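Local coordinates for protein pyruvate kinase (Pyrobaculum aerophilum, PDB 3QTG) that catalyses the last step of glycolysis, the transfer of a phosphoryl group from phosphoenolpyruvate to ADP, yielding pyruvate and ATP with the help of a divalent metal cation, at residues I94-G99 with A153-S158; P192-I197 with L221-Q226; N306-T311 with R340-V345. All coordinates share one frame; numbering follows the deposited sequence.

Interaction 1: residues I94-G99 with A153-S158; sequences INVQEG and AVAESS
Gly99 N donates to Ala155 O at 2.8 Å, a nearly straight bond (N-H...O 164°) that joins the ends of two strands in the small beta domain which pyruvate kinases carry as an insertion in their TIM barrel. Strands 94-96 and 150-155 both run out here, and one firm backbone bond links them, with side-chain packing around it. Beside that bond, Val96 CG1 presses on Ala155 CB at 3.3 Å, tighter than ordinary van der Waals contact. The methyl gets there because CG1 stands roughly anti to the backbone N (chi1 153°), while the neighbouring Ala155 CB also meets Gln97 O. Glu98 reaches out as a fully extended chain, and it is the aliphatic part that touches: CG lies 3.4 Å from Glu156 O, and CB passes over the backbone of Ser157. The hydroxyl of Ser158 makes two weak bonds, accepting from Glu98 N and donating to Gln97 OE1. Further out, Val96 also packs on Val102 and Ile161, and its strand pairs antiparallel with strand 159-161, while the backbone of Ala155 is bonded to Glu100, next to strand 101-106. The carboxylate of Glu156 turns to a salt bridge with Arg140. At the far end of the contact, Ser158 CA comes to 3.2 Å from Val96 O in a bent CA-H...O contact.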
loop_
_atom_site.group_PDB
_atom_site.type_symbol
_atom_site.label_atom_id
_atom_site.label_comp_id
_atom_site.label_asym_id
_atom_site.label_seq_id
_atom_site.Cartn_x
_atom_site.Cartn_y
_atom_site.Cartn_z
ATOM N N ILE A 94 33.143 42.385 36.190
ATOM C CA ILE A 94 32.032 43.322 36.334
ATOM C C ILE A 94 30.909 42.617 37.085
ATOM O O ILE A 94 30.424 41.572 36.652
ATOM C CB ILE A 94 31.529 43.840 34.956
ATOM C CG1 ILE A 94 32.589 44.739 34.311
ATOM C CG2 ILE A 94 30.213 44.626 35.095
ATOM C CD1 ILE A 94 32.629 44.637 32.809
ATOM N N ASN A 95 30.523 43.192 38.217
ATOM C CA ASN A 95 29.451 42.649 39.034
ATOM C C ASN A 95 28.116 43.258 38.640
ATOM O O ASN A 95 27.922 44.481 38.676
ATOM C CB ASN A 95 29.741 42.844 40.522
ATOM C CG ASN A 95 30.949 42.030 40.987
ATOM O OD1 ASN A 95 30.801 40.880 41.388
ATOM N ND2 ASN A 95 32.146 42.612 40.899
ATOM N N VAL A 96 27.211 42.382 38.247
ATOM C CA VAL A 96 25.925 42.766 37.709
ATOM C C VAL A 96 24.857 42.433 38.743
ATOM O O VAL A 96 24.843 41.326 39.286
ATOM C CB VAL A 96 25.708 42.046 36.339
ATOM C CG1 VAL A 96 24.247 41.827 36.009
ATOM C CG2 VAL A 96 26.416 42.819 35.234
ATOM N N GLN A 97 23.994 43.406 39.045
ATOM C CA GLN A 97 22.886 43.187 39.978
ATOM C C GLN A 97 21.610 42.942 39.202
ATOM O O GLN A 97 21.432 43.479 38.111
ATOM C CB GLN A 97 22.703 44.377 40.945
ATOM C CG GLN A 97 23.970 44.776 41.727
ATOM C CD GLN A 97 24.671 43.615 42.476
ATOM O OE1 GLN A 97 24.030 42.780 43.128
ATOM N NE2 GLN A 97 26.006 43.582 42.386
ATOM N N GLU A 98 20.736 42.108 39.758
ATOM C CA GLU A 98 19.437 41.824 39.145
ATOM C C GLU A 98 18.653 43.136 38.988
ATOM O O GLU A 98 18.595 43.926 39.918
ATOM C CB GLU A 98 18.646 40.844 40.024
ATOM C CG GLU A 98 17.264 40.494 39.467
ATOM C CD GLU A 98 16.490 39.515 40.350
ATOM O OE1 GLU A 98 17.133 38.694 41.051
ATOM O OE2 GLU A 98 15.231 39.559 40.323
ATOM N N GLY A 99 18.057 43.361 37.820
ATOM C CA GLY A 99 17.409 44.640 37.525
ATOM C C GLY A 99 18.309 45.766 36.998
ATOM O O GLY A 99 17.795 46.765 36.492
ATOM N N ALA A 153 20.931 46.367 28.228
ATOM C CA ALA A 153 20.152 45.185 28.570
ATOM C C ALA A 153 19.948 45.063 30.083
ATOM O O ALA A 153 20.810 45.441 30.862
ATOM C CB ALA A 153 20.816 43.940 27.997
ATOM N N VAL A 154 18.802 44.550 30.504
ATOM C CA VAL A 154 18.499 44.441 31.928
ATOM C C VAL A 154 18.812 43.031 32.381
ATOM O O VAL A 154 18.304 42.061 31.795
ATOM C CB VAL A 154 16.995 44.772 32.231
ATOM C CG1 VAL A 154 16.619 44.423 33.683
ATOM C CG2 VAL A 154 16.699 46.237 31.952
ATOM N N ALA A 155 19.629 42.920 33.425
ATOM C CA ALA A 155 19.992 41.645 33.993
ATOM C C ALA A 155 18.786 41.036 34.731
ATOM O O ALA A 155 18.129 41.702 35.539
ATOM C CB ALA A 155 21.155 41.808 34.921
ATOM N N GLU A 156 18.494 39.777 34.408
ATOM C CA GLU A 156 17.389 39.050 35.004
ATOM C C GLU A 156 17.813 38.421 36.331
ATOM O O GLU A 156 16.967 38.029 37.119
ATOM C CB GLU A 156 16.842 38.014 34.019
ATOM C CG GLU A 156 16.250 38.660 32.780
ATOM C CD GLU A 156 15.741 37.665 31.737
ATOM O OE1 GLU A 156 15.552 36.457 32.041
ATOM O OE2 GLU A 156 15.518 38.108 30.588
ATOM N N SER A 157 19.127 38.364 36.575
ATOM C CA SER A 157 19.677 37.953 37.864
ATOM C C SER A 157 21.064 38.571 38.092
ATOM O O SER A 157 21.609 39.235 37.209
ATOM C CB SER A 157 19.726 36.419 37.978
ATOM O OG SER A 157 20.592 35.869 37.005
ATOM N N SER A 158 21.598 38.381 39.296
ATOM C CA SER A 158 22.950 38.783 39.657
ATOM C C SER A 158 24.002 37.867 39.043
ATOM O O SER A 158 23.717 36.724 38.694
ATOM C CB SER A 158 23.112 38.788 41.172
ATOM O OG SER A 158 22.629 39.998 41.707
#

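Interaction 2: residues P192-I197 with L221-Q226; sequences PIRDNI and LGFQSQ
Leu221 O lies over one face of the Arg194 guanidinium and only 3.2 Å from Arg194 CD, where helix 208-220 gives way to the loop leading into barrel strand 226-231. Gly222, at positive phi, closes that helix with a Schellman motif; its carbonyl O sits at the edge of the same guanidinium, with Arg194 NE 3.2 Å away, and a CB on this residue would collide with that nitrogen. Arg194 CG lies between its backbone N and carbonyl carbon (chi1 59°), and the extended chain beyond carries CD and NE to these two carbonyls, while NH1 bonds to Ser191 O. Phe223 then turns its ring under the arginine: Arg194 CB stands 3.5 Å above the ring centre, 8° off the normal, a CH-pi contact, while Ile197 CD1 meets the rim at CE2. An alanine in place of Phe223 lacks the ring, and would probably open a gap beneath Arg194 CB and leave Ile197 CD1 without its aromatic neighbour. At Gln224 the backbone N gives its hydrogen to a water. Ser225 OG donates to Ile197 O in a very short bond of 2.5 Å. Ile197 O, just past the 3-10 segment, is thus held by hydroxyl and water, and Arg194 O by the same water.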
loop_
_atom_site.group_PDB
_atom_site.type_symbol
_atom_site.label_atom_id
_atom_site.label_comp_id
_atom_site.label_asym_id
_atom_site.label_seq_id
_atom_site.Cartn_x
_atom_site.Cartn_y
_atom_site.Cartn_z
ATOM N N PRO A 192 50.549 16.925 11.739
ATOM C CA PRO A 192 51.483 15.779 11.710
ATOM C C PRO A 192 50.833 14.395 11.944
ATOM O O PRO A 192 51.369 13.385 11.483
ATOM C CB PRO A 192 52.476 16.102 12.834
ATOM C CG PRO A 192 52.381 17.594 13.015
ATOM C CD PRO A 192 50.942 17.920 12.760
ATOM N N ILE A 193 49.691 14.350 12.632
ATOM C CA ILE A 193 49.002 13.072 12.922
ATOM C C ILE A 193 47.658 12.935 12.169
ATOM O O ILE A 193 46.748 12.211 12.581
ATOM C CB ILE A 193 48.851 12.844 14.460
ATOM C CG1 ILE A 193 48.080 13.994 15.117
ATOM C CG2 ILE A 193 50.244 12.727 15.113
ATOM C CD1 ILE A 193 47.408 13.615 16.409
ATOM N N ARG A 194 47.575 13.630 11.040
ATOM C CA ARG A 194 46.357 13.727 10.262
ATOM C C ARG A 194 45.879 12.397 9.690
ATOM O O ARG A 194 44.690 12.250 9.378
ATOM C CB ARG A 194 46.552 14.721 9.124
ATOM C CG ARG A 194 47.683 14.344 8.195
ATOM C CD ARG A 194 47.713 15.254 7.014
ATOM N NE ARG A 194 48.795 14.926 6.087
ATOM C CZ ARG A 194 50.022 15.425 6.192
ATOM N NH1 ARG A 194 50.313 16.245 7.186
ATOM N NH2 ARG A 194 50.954 15.099 5.310
ATOM N N ASP A 195 46.796 11.439 9.530
ATOM C CA ASP A 195 46.436 10.155 8.953
ATOM C C ASP A 195 45.663 9.274 9.961
ATOM O O ASP A 195 45.023 8.289 9.596
ATOM C CB ASP A 195 47.669 9.459 8.348
ATOM C CG ASP A 195 48.019 9.998 6.943
ATOM O OD1 ASP A 195 47.137 10.614 6.283
ATOM O OD2 ASP A 195 49.167 9.809 6.490
ATOM N N ASN A 196 45.719 9.672 11.228
ATOM C CA ASN A 196 45.023 8.977 12.293
ATOM C C ASN A 196 43.688 9.608 12.681
ATOM O O ASN A 196 43.066 9.189 13.652
ATOM C CB ASN A 196 45.937 8.858 13.510
ATOM C CG ASN A 196 46.665 7.544 13.549
ATOM O OD1 ASN A 196 46.044 6.482 13.530
ATOM N ND2 ASN A 196 47.995 7.602 13.607
ATOM N N ILE A 197 43.247 10.599 11.912
ATOM C CA ILE A 197 42.003 11.308 12.210
ATOM C C ILE A 197 40.896 11.019 11.173
ATOM O O ILE A 197 41.028 11.337 9.982
ATOM C CB ILE A 197 42.220 12.819 12.350
ATOM C CG1 ILE A 197 43.253 13.112 13.449
ATOM C CG2 ILE A 197 40.917 13.503 12.684
ATOM C CD1 ILE A 197 43.545 14.552 13.598
ATOM N N LEU A 221 45.672 20.691 3.781
ATOM C CA LEU A 221 46.540 20.253 4.873
ATOM C C LEU A 221 46.819 18.756 4.850
ATOM O O LEU A 221 47.499 18.231 5.730
ATOM C CB LEU A 221 45.953 20.679 6.220
ATOM C CG LEU A 221 46.009 22.172 6.528
ATOM C CD1 LEU A 221 45.165 22.494 7.747
ATOM C CD2 LEU A 221 47.468 22.648 6.715
ATOM N N GLY A 222 46.305 18.082 3.826
ATOM C CA GLY A 222 46.537 16.647 3.629
ATOM C C GLY A 222 45.670 15.708 4.459
ATOM O O GLY A 222 45.981 14.527 4.574
ATOM N N PHE A 223 44.597 16.219 5.056
ATOM C CA PHE A 223 43.656 15.353 5.764
ATOM C C PHE A 223 42.830 14.543 4.779
ATOM O O PHE A 223 42.491 15.031 3.695
ATOM C CB PHE A 223 42.706 16.159 6.654
ATOM C CG PHE A 223 43.321 16.621 7.943
ATOM C CD1 PHE A 223 44.203 17.703 7.963
ATOM C CD2 PHE A 223 43.016 15.982 9.139
ATOM C CE1 PHE A 223 44.767 18.141 9.151
ATOM C CE2 PHE A 223 43.577 16.414 10.336
ATOM C CZ PHE A 223 44.457 17.504 10.338
ATOM N N GLN A 224 42.503 13.314 5.168
ATOM C CA GLN A 224 41.518 12.507 4.440
ATOM C C GLN A 224 40.393 12.119 5.397
ATOM O O GLN A 224 40.172 10.946 5.678
ATOM C CB GLN A 224 42.172 11.268 3.826
ATOM C CG GLN A 224 43.235 11.586 2.782
ATOM C CD GLN A 224 44.158 10.414 2.503
ATOM O OE1 GLN A 224 45.351 10.598 2.259
ATOM N NE2 GLN A 224 43.617 9.206 2.549
ATOM N N SER A 225 39.695 13.122 5.907
ATOM C CA SER A 225 38.704 12.912 6.948
ATOM C C SER A 225 37.286 13.187 6.462
ATOM O O SER A 225 37.085 13.985 5.542
ATOM C CB SER A 225 39.047 13.781 8.148
ATOM O OG SER A 225 40.258 13.320 8.738
ATOM N N GLN A 226 36.309 12.505 7.066
ATOM C CA GLN A 226 34.892 12.791 6.813
ATOM C C GLN A 226 34.564 14.063 7.569
ATOM O O GLN A 226 35.075 14.270 8.667
ATOM C CB GLN A 226 34.018 11.661 7.352
ATOM C CG GLN A 226 34.241 10.317 6.678
ATOM C CD GLN A 226 33.709 10.313 5.265
ATOM O OE1 GLN A 226 34.466 10.217 4.309
ATOM N NE2 GLN A 226 32.407 10.442 5.125
HETATM O O HOH W 1 42.815 12.306 7.622
#

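Interaction 3: residues N306-T311 with R340-V345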
loop_
_atom_site.group_PDB
_atom_site.type_symbol
_atom_site.label_atom_id
_atom_site.label_comp_id
_atom_site.label_asym_id
_atom_site.label_seq_id
_atom_site.Cartn_x
_atom_site.Cartn_y
_atom_site.Cartn_z
ATOM N N ASN A 306 15.037 6.200 29.518
ATOM C CA ASN A 306 14.012 6.377 28.481
ATOM C C ASN A 306 14.470 7.275 27.300
ATOM O O ASN A 306 14.222 6.939 26.139
ATOM C CB ASN A 306 12.699 6.876 29.074
ATOM C CG ASN A 306 12.005 5.827 29.926
ATOM O OD1 ASN A 306 11.689 6.062 31.102
ATOM N ND2 ASN A 306 11.747 4.670 29.343
ATOM N N ASP A 307 15.145 8.386 27.615
ATOM C CA ASP A 307 15.710 9.323 26.607
ATOM C C ASP A 307 16.661 8.629 25.613
ATOM O O ASP A 307 16.462 8.705 24.400
ATOM C CB ASP A 307 16.414 10.478 27.329
ATOM C CG ASP A 307 16.768 11.652 26.409
ATOM O OD1 ASP A 307 16.327 11.694 25.237
ATOM O OD2 ASP A 307 17.507 12.553 26.886
ATOM N N VAL A 308 17.660 7.919 26.135
ATOM C CA VAL A 308 18.595 7.150 25.310
ATOM C C VAL A 308 17.851 6.068 24.516
ATOM O O VAL A 308 18.124 5.860 23.326
ATOM C CB VAL A 308 19.703 6.475 26.172
ATOM C CG1 VAL A 308 20.633 5.561 25.307
ATOM C CG2 VAL A 308 20.525 7.517 26.906
ATOM N N PHE A 309 16.931 5.367 25.192
ATOM C CA PHE A 309 16.202 4.290 24.556
ATOM C C PHE A 309 15.443 4.858 23.342
ATOM O O PHE A 309 15.575 4.348 22.258
ATOM C CB PHE A 309 15.266 3.586 25.544
ATOM C CG PHE A 309 14.474 2.461 24.930
ATOM C CD1 PHE A 309 14.957 1.152 24.967
ATOM C CD2 PHE A 309 13.261 2.713 24.293
ATOM C CE1 PHE A 309 14.228 0.112 24.395
ATOM C CE2 PHE A 309 12.526 1.680 23.700
ATOM C CZ PHE A 309 13.009 0.383 23.753
ATOM N N THR A 310 14.694 5.937 23.522
ATOM C CA THR A 310 13.876 6.480 22.428
ATOM C C THR A 310 14.669 7.206 21.323
ATOM O O THR A 310 14.328 7.125 20.139
ATOM C CB THR A 310 12.734 7.361 22.954
ATOM O OG1 THR A 310 13.273 8.384 23.788
ATOM C CG2 THR A 310 11.758 6.546 23.787
ATOM N N THR A 311 15.725 7.913 21.697
ATOM C CA THR A 311 16.637 8.491 20.700
ATOM C C THR A 311 17.232 7.402 19.781
ATOM O O THR A 311 17.188 7.540 18.548
ATOM C CB THR A 311 17.733 9.338 21.399
ATOM O OG1 THR A 311 17.095 10.424 22.092
ATOM C CG2 THR A 311 18.733 9.899 20.412
ATOM N N ARG A 340 24.588 -1.047 27.552
ATOM C CA ARG A 340 23.550 -1.872 28.153
ATOM C C ARG A 340 22.144 -1.450 27.683
ATOM O O ARG A 340 21.351 -2.295 27.279
ATOM C CB ARG A 340 23.656 -1.771 29.673
ATOM C CG ARG A 340 22.787 -2.739 30.439
ATOM C CD ARG A 340 22.853 -2.445 31.943
ATOM N NE ARG A 340 24.186 -2.000 32.380
ATOM C CZ ARG A 340 24.640 -2.096 33.631
ATOM N NH1 ARG A 340 23.865 -2.631 34.576
ATOM N NH2 ARG A 340 25.868 -1.667 33.939
ATOM N N ILE A 341 21.844 -0.150 27.737
ATOM C CA ILE A 341 20.551 0.386 27.249
ATOM C C ILE A 341 20.313 0.053 25.783
ATOM O O ILE A 341 19.202 -0.298 25.399
ATOM C CB ILE A 341 20.417 1.926 27.443
ATOM C CG1 ILE A 341 20.407 2.287 28.940
ATOM C CG2 ILE A 341 19.130 2.467 26.716
ATOM C CD1 ILE A 341 20.739 3.748 29.250
ATOM N N LEU A 342 21.360 0.174 24.972
ATOM C CA LEU A 342 21.270 -0.068 23.534
ATOM C C LEU A 342 20.922 -1.521 23.214
ATOM O O LEU A 342 20.171 -1.802 22.267
ATOM C CB LEU A 342 22.560 0.370 22.813
ATOM C CG LEU A 342 22.841 1.882 22.841
ATOM C CD1 LEU A 342 24.116 2.265 22.078
ATOM C CD2 LEU A 342 21.654 2.672 22.342
ATOM N N MET A 343 21.455 -2.440 24.019
ATOM C CA MET A 343 21.168 -3.859 23.855
ATOM C C MET A 343 19.690 -4.171 24.052
ATOM O O MET A 343 19.211 -5.211 23.623
ATOM C CB MET A 343 22.048 -4.706 24.785
ATOM C CG MET A 343 23.515 -4.663 24.377
ATOM S SD MET A 343 24.603 -5.707 25.365
ATOM C CE MET A 343 26.165 -5.457 24.491
ATOM N N ASN A 344 18.968 -3.249 24.675
ATOM C CA ASN A 344 17.533 -3.416 24.894
ATOM C C ASN A 344 16.657 -2.790 23.817
ATOM O O ASN A 344 15.458 -3.062 23.776
ATOM C CB ASN A 344 17.131 -2.833 26.252
ATOM C CG ASN A 344 17.647 -3.654 27.402
ATOM O OD1 ASN A 344 17.038 -4.662 27.787
ATOM N ND2 ASN A 344 18.800 -3.245 27.951
ATOM N N VAL A 345 17.242 -1.947 22.968
ATOM C CA VAL A 345 16.463 -1.139 22.019
ATOM C C VAL A 345 15.670 -1.978 20.996
ATOM O O VAL A 345 16.187 -2.916 20.416
ATOM C CB VAL A 345 17.330 -0.042 21.318
ATOM C CG1 VAL A 345 16.536 0.697 20.259
ATOM C CG2 VAL A 345 17.837 0.964 22.345
#
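With CG opposite the backbone N (chi1 180°), Phe309 swings its ring off helix 302-313 and beside Asn344 and Val345, where CE1 comes to 3.5 Å from Val345 CA. A chi2 of 92° turns the ring so that Asn344 O lies at its edge, in plane, 3.5 Å from CE1, and the partly positive rim faces a carbonyl oxygen. Val345 slides past the phenyl in the opposite direction, its CG2 methyl 3.9 Å from CD1. In Ile341 it is the branch methyl CG2 that stands opposite the backbone N. From there it fills the angle between two residues of the facing helix, touching Val308 CG1 at 3.7 Å and lying 3.9 Å from Phe309 N. Val308 and Ile341 cross at about a right angle, and Leu342 CD2 adds a looser contact, 4.3 Å from Val308 CG1. No hydrogen bond spans the two segments; the joint is apolar and largely buried. Second-shell residues continue it: Ile341 also touches Ile305, and Leu319 of barrel strand 318-321 lies against Val308 and Leu342. A second subunit also reaches this contact, Asp264 of that chain accepting a hydrogen bond from Asn344 ND2 and its Arg271 packing on Phe309. Such packing of neighbouring helices over the last barrel strand is that of the outer helical layer of a TIM barrel, here at a subunit boundary of the tetramer.

Overall arrangement
The three contacts follow one another along the chain without interleaving, each closing before the next opens. Interaction 1 belongs to the small beta domain inserted between barrel strands 76-80 and 199-202, about 35 Å from the chain centre; its centre is 46 Å from that of interaction 2 and 41 Å from that of interaction 3. The latter two lie on opposite sides of the chain's centre, 33 Å apart between centres, and both belong to the barrel: 192-197 and 221-226 lead into its strands 199-202 and 226-231, while 306-311 lies on helix 302-313 and 340-345 at helix 331-343, before and after strand 318-321 in sequence. None touches another, and interaction 3 alone also meets a second subunit.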